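Local coordinates for protein L-iditol 2-dehydrogenase (Clostridium scindens, PDB 4OH1) that probably oxidises L-iditol and related polyols with NAD+ as a zinc-dependent member of the medium-chain alcohol dehydrogenase family, at residues I320-T328 and K341-E351. Numbering follows the deposited sequence.
Sequences IIQKEHTLT and KYAKIVIKMDE
Lys-323 lays its aliphatic chain over one face of the Tyr-342 ring, its CG 3.9 Å from the ring centroid and 9° off the normal, in a CH-pi contact. A bend at chi2 (-81°) brings Lys-323 CE over the hydroxyl end of the ring, 3.5 Å from Tyr-342 OH; Lys-341 CB lies over the rim of the opposite face. Beside it, Gln-322 reaches across with its amide, and OE1 accepts Ala-343 N on a lone pair at 2.9 Å while a water joins the same oxygen to Lys-341 O. Strands 321-326 and 344-348 run parallel, hydrogen-bonded from Gln-322 N to Lys-344 O as far as Leu-327 N to Lys-348 O, with a beta bulge between Ile-321 and Lys-323. On one side of the sheet, Ile-321 CG2 meets Val-346 CG2 at 3.8 Å, the two side chains crossing nearly at right angles. Glu-324 extends from there alongside Lys-348, but its carboxylate is held by Lys-151 and Tyr-42. On the other side, Ile-345 CG2 touches the His-325 ring at its edge, near CD2; His-325 NE2 is hydrogen-bonded to Asp-336 of helix 330-338. Leu-327 CD2 packs on the bent tail of selenomethionine Met-349, 3.6 Å from its CE. The chain terminus folds back in a type I turn, Lys-348 NZ bridging Asp-350 and Glu-351 side chains, and Glu-351 O accepts Thr-328 N at 3.2 Å. Lys-344 turns its amine away to a salt bridge with the zinc ligand Glu-75. Through antiparallel pairing of strand 344-348 with strand 35-44, this beta-alpha-beta crossover, connected by helix 330-338, joins the mixed sheet of the GroES-like catalytic domain beside the zinc site of His-74, Glu-75 and Glu-157.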
loop_
_atom_site.group_PDB
_atom_site.type_symbol
_atom_site.label_atom_id
_atom_site.label_comp_id
_atom_site.label_asym_id
_atom_site.label_seq_id
_atom_site.Cartn_x
_atom_site.Cartn_y
_atom_site.Cartn_z
ATOM N N ILE A 320 14.850 20.610 -20.379
ATOM C CA ILE A 320 15.543 19.373 -20.168
ATOM C C ILE A 320 16.299 18.988 -21.416
ATOM O O ILE A 320 17.510 18.726 -21.355
ATOM C CB ILE A 320 14.538 18.289 -19.788
ATOM C CG1 ILE A 320 13.860 18.664 -18.446
ATOM C CG2 ILE A 320 15.221 16.929 -19.700
ATOM C CD1 ILE A 320 12.845 17.632 -17.912
ATOM N N ILE A 321 15.597 18.960 -22.553
ATOM C CA ILE A 321 16.255 18.716 -23.816
ATOM C C ILE A 321 16.966 19.967 -24.173
ATOM O O ILE A 321 16.341 20.926 -24.510
ATOM C CB ILE A 321 15.315 18.377 -24.935
ATOM C CG1 ILE A 321 14.576 17.091 -24.611
ATOM C CG2 ILE A 321 16.148 18.163 -26.200
ATOM C CD1 ILE A 321 13.304 16.839 -25.446
ATOM N N GLN A 322 18.279 19.963 -24.088
ATOM C CA GLN A 322 19.016 21.200 -24.292
ATOM C C GLN A 322 19.757 21.214 -25.593
ATOM O O GLN A 322 20.271 22.234 -25.939
ATOM C CB GLN A 322 20.028 21.407 -23.182
ATOM C CG GLN A 322 19.380 21.353 -21.832
ATOM C CD GLN A 322 20.209 21.957 -20.768
ATOM O OE1 GLN A 322 21.101 21.313 -20.187
ATOM N NE2 GLN A 322 19.872 23.185 -20.421
ATOM N N LYS A 323 19.829 20.103 -26.313
ATOM C CA LYS A 323 20.498 20.096 -27.617
ATOM C C LYS A 323 19.791 19.135 -28.529
ATOM O O LYS A 323 19.458 18.047 -28.097
ATOM C CB LYS A 323 21.920 19.536 -27.488
ATOM C CG LYS A 323 22.920 20.489 -27.013
ATOM C CD LYS A 323 23.382 21.350 -28.154
ATOM C CE LYS A 323 24.339 22.389 -27.645
ATOM N NZ LYS A 323 24.776 23.109 -28.844
ATOM N N GLU A 324 19.648 19.517 -29.794
ATOM C CA GLU A 324 19.162 18.636 -30.828
ATOM C C GLU A 324 20.169 18.671 -31.953
ATOM O O GLU A 324 20.573 19.744 -32.369
ATOM C CB GLU A 324 17.824 19.135 -31.348
ATOM C CG GLU A 324 17.333 18.415 -32.627
ATOM C CD GLU A 324 15.951 18.913 -33.107
ATOM O OE1 GLU A 324 15.325 19.674 -32.346
ATOM O OE2 GLU A 324 15.508 18.563 -34.237
ATOM N N HIS A 325 20.573 17.501 -32.446
ATOM C CA HIS A 325 21.397 17.390 -33.638
ATOM C C HIS A 325 20.752 16.448 -34.657
ATOM O O HIS A 325 19.908 15.645 -34.303
ATOM C CB HIS A 325 22.755 16.823 -33.277
ATOM C CG HIS A 325 23.578 17.704 -32.398
ATOM N ND1 HIS A 325 24.327 18.752 -32.881
ATOM C CD2 HIS A 325 23.805 17.667 -31.064
ATOM C CE1 HIS A 325 24.979 19.322 -31.886
ATOM N NE2 HIS A 325 24.680 18.683 -30.773
ATOM N N THR A 326 21.186 16.533 -35.917
ATOM C CA THR A 326 20.778 15.598 -36.960
ATOM C C THR A 326 21.648 14.362 -36.886
ATOM O O THR A 326 22.791 14.415 -36.403
ATOM C CB THR A 326 20.959 16.202 -38.328
ATOM O OG1 THR A 326 22.328 16.583 -38.467
ATOM C CG2 THR A 326 20.079 17.456 -38.508
ATOM N N LEU A 327 21.109 13.223 -37.331
ATOM C CA LEU A 327 21.936 12.036 -37.413
ATOM C C LEU A 327 23.195 12.322 -38.211
ATOM O O LEU A 327 24.265 11.871 -37.878
ATOM C CB LEU A 327 21.156 10.885 -38.002
ATOM C CG LEU A 327 21.918 9.584 -38.185
ATOM C CD1 LEU A 327 22.675 9.192 -36.899
ATOM C CD2 LEU A 327 20.962 8.440 -38.606
ATOM N N THR A 328 23.078 13.115 -39.259
ATOM C CA THR A 328 24.246 13.447 -40.060
ATOM C C THR A 328 25.338 14.021 -39.185
ATOM O O THR A 328 26.517 13.740 -39.394
ATOM C CB THR A 328 23.874 14.471 -41.150
ATOM O OG1 THR A 328 22.835 13.922 -41.951
ATOM C CG2 THR A 328 25.034 14.774 -42.039
ATOM N N LYS A 341 27.998 18.731 -20.244
ATOM C CA LYS A 341 27.357 19.999 -19.937
ATOM C C LYS A 341 25.837 19.945 -19.950
ATOM O O LYS A 341 25.229 20.783 -19.291
ATOM C CB LYS A 341 27.796 21.096 -20.917
ATOM C CG LYS A 341 29.320 21.249 -21.016
ATOM C CD LYS A 341 29.750 22.479 -21.816
ATOM C CE LYS A 341 29.475 23.723 -20.995
ATOM N NZ LYS A 341 30.110 24.910 -21.560
ATOM N N TYR A 342 25.220 18.997 -20.680
ATOM C CA TYR A 342 23.793 19.115 -21.070
ATOM C C TYR A 342 22.936 18.094 -20.380
ATOM O O TYR A 342 23.398 16.973 -20.112
ATOM C CB TYR A 342 23.608 19.009 -22.592
ATOM C CG TYR A 342 24.452 20.007 -23.308
ATOM C CD1 TYR A 342 24.083 21.339 -23.350
ATOM C CD2 TYR A 342 25.658 19.631 -23.895
ATOM C CE1 TYR A 342 24.868 22.282 -24.002
ATOM C CE2 TYR A 342 26.468 20.573 -24.540
ATOM C CZ TYR A 342 26.069 21.894 -24.579
ATOM O OH TYR A 342 26.854 22.818 -25.198
ATOM N N ALA A 343 21.676 18.458 -20.103
ATOM C CA ALA A 343 20.816 17.540 -19.398
ATOM C C ALA A 343 20.429 16.364 -20.311
ATOM O O ALA A 343 20.631 15.218 -19.954
ATOM C CB ALA A 343 19.582 18.251 -18.835
ATOM N N LYS A 344 19.852 16.658 -21.469
ATOM C CA LYS A 344 19.504 15.633 -22.464
ATOM C C LYS A 344 19.783 16.170 -23.867
ATOM O O LYS A 344 19.523 17.352 -24.170
ATOM C CB LYS A 344 18.017 15.202 -22.416
ATOM C CG LYS A 344 17.619 14.292 -21.270
ATOM C CD LYS A 344 18.340 12.963 -21.243
ATOM C CE LYS A 344 17.596 11.880 -21.946
ATOM N NZ LYS A 344 18.237 10.552 -21.686
ATOM N N ILE A 345 20.303 15.266 -24.696
ATOM C CA ILE A 345 20.570 15.523 -26.102
ATOM C C ILE A 345 19.733 14.606 -26.969
ATOM O O ILE A 345 19.661 13.402 -26.711
ATOM C CB ILE A 345 22.025 15.264 -26.411
ATOM C CG1 ILE A 345 22.925 16.164 -25.558
ATOM C CG2 ILE A 345 22.316 15.529 -27.894
ATOM C CD1 ILE A 345 24.349 15.592 -25.359
ATOM N N VAL A 346 19.082 15.180 -27.996
ATOM C CA VAL A 346 18.352 14.357 -28.954
ATOM C C VAL A 346 18.927 14.464 -30.339
ATOM O O VAL A 346 19.412 15.520 -30.757
ATOM C CB VAL A 346 16.816 14.655 -29.048
ATOM C CG1 VAL A 346 16.179 14.326 -27.773
ATOM C CG2 VAL A 346 16.530 16.119 -29.412
ATOM N N ILE A 347 18.802 13.356 -31.058
ATOM C CA ILE A 347 19.212 13.281 -32.433
ATOM C C ILE A 347 18.024 13.083 -33.354
ATOM O O ILE A 347 17.258 12.164 -33.174
ATOM C CB ILE A 347 20.174 12.132 -32.634
ATOM C CG1 ILE A 347 21.416 12.357 -31.792
ATOM C CG2 ILE A 347 20.551 12.034 -34.130
ATOM C CD1 ILE A 347 22.441 11.253 -31.880
ATOM N N LYS A 348 17.910 13.904 -34.374
ATOM C CA LYS A 348 16.839 13.726 -35.335
ATOM C C LYS A 348 17.315 12.784 -36.422
ATOM O O LYS A 348 18.181 13.128 -37.198
ATOM C CB LYS A 348 16.418 15.049 -35.917
ATOM C CG LYS A 348 15.126 14.909 -36.684
ATOM C CD LYS A 348 14.542 16.272 -36.954
ATOM C CE LYS A 348 13.113 16.125 -37.379
ATOM N NZ LYS A 348 13.061 15.703 -38.786
HETATM N N MSE A 349 16.708 11.610 -36.480
HETATM C CA MSE A 349 17.231 10.469 -37.203
HETATM C C MSE A 349 16.948 10.379 -38.712
HETATM O O MSE A 349 17.629 9.637 -39.425
HETATM C CB MSE A 349 16.738 9.193 -36.559
HETATM C CG MSE A 349 17.243 9.007 -35.129
HETATM SE SE MSE A 349 19.183 8.762 -34.910
HETATM C CE MSE A 349 19.199 7.009 -35.775
ATOM N N ASP A 350 15.983 11.149 -39.180
ATOM C CA ASP A 350 15.687 11.245 -40.597
ATOM C C ASP A 350 16.355 12.479 -41.225
ATOM O O ASP A 350 15.925 12.948 -42.264
ATOM C CB ASP A 350 14.163 11.258 -40.833
ATOM C CG ASP A 350 13.464 12.407 -40.131
ATOM O OD1 ASP A 350 14.144 13.273 -39.543
ATOM O OD2 ASP A 350 12.213 12.434 -40.119
ATOM N N GLU A 351 17.381 13.039 -40.589
ATOM C CA GLU A 351 18.149 14.112 -41.214
ATOM C C GLU A 351 19.644 13.912 -41.029
ATOM O O GLU A 351 20.058 12.970 -40.390
ATOM C CB GLU A 351 17.749 15.461 -40.656
ATOM C CG GLU A 351 16.397 15.924 -41.110
ATOM C CD GLU A 351 16.004 17.224 -40.453
ATOM O OE1 GLU A 351 16.888 18.074 -40.231
ATOM O OE2 GLU A 351 14.813 17.387 -40.104
ATOM O OXT GLU A 351 20.492 14.674 -41.518
HETATM O O HOH W 1 22.746 21.040 -18.055
#